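Local atomic coordinates of putative oxidoreductase (Gluconobacter oxydans, PDB entry 3WJ7), a protein that probably acts as an NAD(P)-dependent oxidoreductase of the short-chain dehydrogenase/reductase (SDR) family. Residues 78-84 and 118-124. Residues are numbered along the deposited sequence; the frame is centred on the assembly and turned at random.
Sequences VKILFHV and VEKIIYC
Strands 80-83 and 120-124 run parallel, 4.7 Å apart between axes and 8° from exact alignment. I80 pairs with K120, L81 with I121, F82 with I122 and H83 with Y123. The hydrogen-bond ladder passes from L81 N to K120 O, I122 N to L81 O and H83 N to I122 O, then closes with C124 N on H83 O at 3.0 Å. At the start of the ladder K79 O takes two donors, K120 N in its carbonyl plane at 3.2 Å and E119 N tilted from that plane at 2.8 Å. The two strands and helix 95-115 form a right-handed beta-alpha-beta crossover of the Rossmann fold, as expected for an SDR protein. L81, H83, I121 and Y123 share one face, where H83 and I121 pack on this helix. There L81 CB meets I121 CG1 at 4.1 Å, the two side chains side by side. The H83 ring, its CG anti to N (chi1 -179°), lies beside Y123 and brings CD2 to the edge of the tyrosine ring, 3.5 Å from CE1. The ring planes are at 42°. Both imidazole nitrogens are hydrogen-bonded, ND1 to T19 and NE2 to T106, which fixes the rotation of the ring. On the other face F82 and I122 lie side by side against L231 of helix 220-233. Cutting F82 back to an alanine removes the ring and is likely to open a gap beside I122 and L231. The C124 side chain is about 3 Å from a bound mercury(II) ion.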
loop_
_atom_site.group_PDB
_atom_site.type_symbol
_atom_site.label_atom_id
_atom_site.label_comp_id
_atom_site.label_asym_id
_atom_site.label_seq_id
_atom_site.Cartn_x
_atom_site.Cartn_y
_atom_site.Cartn_z
ATOM N N VAL A 78 17.327 27.982 -17.818
ATOM C CA VAL A 78 15.893 27.746 -18.152
ATOM C C VAL A 78 14.954 28.888 -17.694
ATOM O O VAL A 78 14.905 29.211 -16.533
ATOM C CB VAL A 78 15.407 26.387 -17.563
ATOM C CG1 VAL A 78 13.890 26.223 -17.698
ATOM C CG2 VAL A 78 16.170 25.210 -18.187
ATOM N N LYS A 79 14.178 29.464 -18.594
ATOM C CA LYS A 79 13.288 30.555 -18.238
ATOM C C LYS A 79 11.889 30.046 -17.838
ATOM O O LYS A 79 11.204 30.652 -16.978
ATOM C CB LYS A 79 13.188 31.517 -19.448
ATOM C CG LYS A 79 12.097 32.593 -19.361
ATOM C CD LYS A 79 11.934 33.361 -20.675
ATOM C CE LYS A 79 11.183 34.683 -20.474
ATOM N NZ LYS A 79 10.245 34.966 -21.602
ATOM N N ILE A 80 11.468 28.971 -18.517
ATOM C CA ILE A 80 10.102 28.441 -18.480
ATOM C C ILE A 80 10.103 26.908 -18.352
ATOM O O ILE A 80 10.837 26.176 -19.056
ATOM C CB ILE A 80 9.314 28.800 -19.750
ATOM C CG1 ILE A 80 9.029 30.317 -19.838
ATOM C CG2 ILE A 80 7.997 28.051 -19.814
ATOM C CD1 ILE A 80 8.977 30.769 -21.281
ATOM N N LEU A 81 9.263 26.453 -17.437
ATOM C CA LEU A 81 9.117 25.074 -17.125
ATOM C C LEU A 81 7.650 24.650 -17.297
ATOM O O LEU A 81 6.724 25.258 -16.731
ATOM C CB LEU A 81 9.588 24.808 -15.704
ATOM C CG LEU A 81 9.229 23.394 -15.223
ATOM C CD1 LEU A 81 9.969 22.322 -16.037
ATOM C CD2 LEU A 81 9.519 23.233 -13.743
ATOM N N PHE A 82 7.482 23.616 -18.122
ATOM C CA PHE A 82 6.259 22.825 -18.234
ATOM C C PHE A 82 6.466 21.494 -17.521
ATOM O O PHE A 82 7.234 20.654 -17.996
ATOM C CB PHE A 82 5.926 22.563 -19.697
ATOM C CG PHE A 82 5.452 23.760 -20.404
ATOM C CD1 PHE A 82 4.098 23.992 -20.558
ATOM C CD2 PHE A 82 6.365 24.700 -20.897
ATOM C CE1 PHE A 82 3.637 25.144 -21.234
ATOM C CE2 PHE A 82 5.920 25.846 -21.545
ATOM C CZ PHE A 82 4.558 26.068 -21.730
ATOM N N HIS A 83 5.796 21.297 -16.402
ATOM C CA HIS A 83 5.897 20.028 -15.683
ATOM C C HIS A 83 4.745 19.156 -16.096
ATOM O O HIS A 83 3.642 19.389 -15.671
ATOM C CB HIS A 83 5.836 20.226 -14.162
ATOM C CG HIS A 83 5.960 18.944 -13.391
ATOM N ND1 HIS A 83 6.482 17.789 -13.946
ATOM C CD2 HIS A 83 5.648 18.637 -12.107
ATOM C CE1 HIS A 83 6.476 16.832 -13.041
ATOM N NE2 HIS A 83 5.973 17.322 -11.920
ATOM N N VAL A 84 4.985 18.172 -16.934
ATOM C CA VAL A 84 3.914 17.244 -17.267
ATOM C C VAL A 84 4.214 15.835 -16.698
ATOM O O VAL A 84 5.313 15.334 -16.842
ATOM C CB VAL A 84 3.699 17.152 -18.786
ATOM C CG1 VAL A 84 2.434 16.330 -19.071
ATOM C CG2 VAL A 84 3.640 18.546 -19.424
ATOM N N VAL A 118 13.920 29.990 -12.403
ATOM C CA VAL A 118 12.909 29.885 -13.490
ATOM C C VAL A 118 11.827 30.934 -13.296
ATOM O O VAL A 118 11.369 31.117 -12.186
ATOM C CB VAL A 118 12.269 28.462 -13.560
ATOM C CG1 VAL A 118 10.986 28.460 -14.405
ATOM C CG2 VAL A 118 13.277 27.435 -14.085
ATOM N N GLU A 119 11.426 31.615 -14.363
ATOM C CA GLU A 119 10.523 32.762 -14.259
ATOM C C GLU A 119 9.080 32.333 -14.264
ATOM O O GLU A 119 8.236 32.977 -13.643
ATOM C CB GLU A 119 10.711 33.735 -15.441
ATOM C CG GLU A 119 11.950 34.620 -15.357
ATOM C CD GLU A 119 12.300 35.304 -16.683
ATOM O OE1 GLU A 119 11.389 35.873 -17.342
ATOM O OE2 GLU A 119 13.499 35.280 -17.065
ATOM N N LYS A 120 8.785 31.297 -15.041
ATOM C CA LYS A 120 7.415 30.820 -15.137
ATOM C C LYS A 120 7.308 29.295 -15.234
ATOM O O LYS A 120 8.069 28.652 -15.974
ATOM C CB LYS A 120 6.661 31.507 -16.269
ATOM C CG LYS A 120 5.167 31.576 -15.975
ATOM C CD LYS A 120 4.470 32.597 -16.870
ATOM C CE LYS A 120 4.375 33.970 -16.203
ATOM N NZ LYS A 120 3.312 34.729 -16.890
ATOM N N ILE A 121 6.360 28.744 -14.469
ATOM C CA ILE A 121 6.165 27.322 -14.369
ATOM C C ILE A 121 4.739 27.051 -14.748
ATOM O O ILE A 121 3.812 27.695 -14.256
ATOM C CB ILE A 121 6.451 26.845 -12.927
ATOM C CG1 ILE A 121 7.925 27.015 -12.642
ATOM C CG2 ILE A 121 6.103 25.364 -12.740
ATOM C CD1 ILE A 121 8.262 27.002 -11.172
ATOM N N ILE A 122 4.540 26.120 -15.658
ATOM C CA ILE A 122 3.191 25.654 -15.908
ATOM C C ILE A 122 3.099 24.223 -15.433
ATOM O O ILE A 122 3.841 23.328 -15.904
ATOM C CB ILE A 122 2.864 25.710 -17.376
ATOM C CG1 ILE A 122 2.777 27.164 -17.818
ATOM C CG2 ILE A 122 1.551 24.975 -17.704
ATOM C CD1 ILE A 122 2.966 27.086 -19.292
ATOM N N TYR A 123 2.198 24.014 -14.479
ATOM C CA TYR A 123 2.039 22.736 -13.881
ATOM C C TYR A 123 0.833 22.013 -14.463
ATOM O O TYR A 123 -0.321 22.521 -14.411
ATOM C CB TYR A 123 1.884 22.867 -12.380
ATOM C CG TYR A 123 1.629 21.515 -11.762
ATOM C CD1 TYR A 123 2.528 20.474 -11.946
ATOM C CD2 TYR A 123 0.466 21.259 -11.081
ATOM C CE1 TYR A 123 2.305 19.222 -11.411
ATOM C CE2 TYR A 123 0.223 20.016 -10.533
ATOM C CZ TYR A 123 1.152 19.009 -10.706
ATOM O OH TYR A 123 0.918 17.803 -10.173
ATOM N N CYS A 124 1.094 20.817 -15.005
ATOM C CA CYS A 124 0.026 20.003 -15.540
ATOM C C CYS A 124 -0.556 19.162 -14.464
ATOM O O CYS A 124 0.111 18.316 -13.893
ATOM C CB CYS A 124 0.484 19.153 -16.695
ATOM S SG CYS A 124 -0.934 18.575 -17.703
#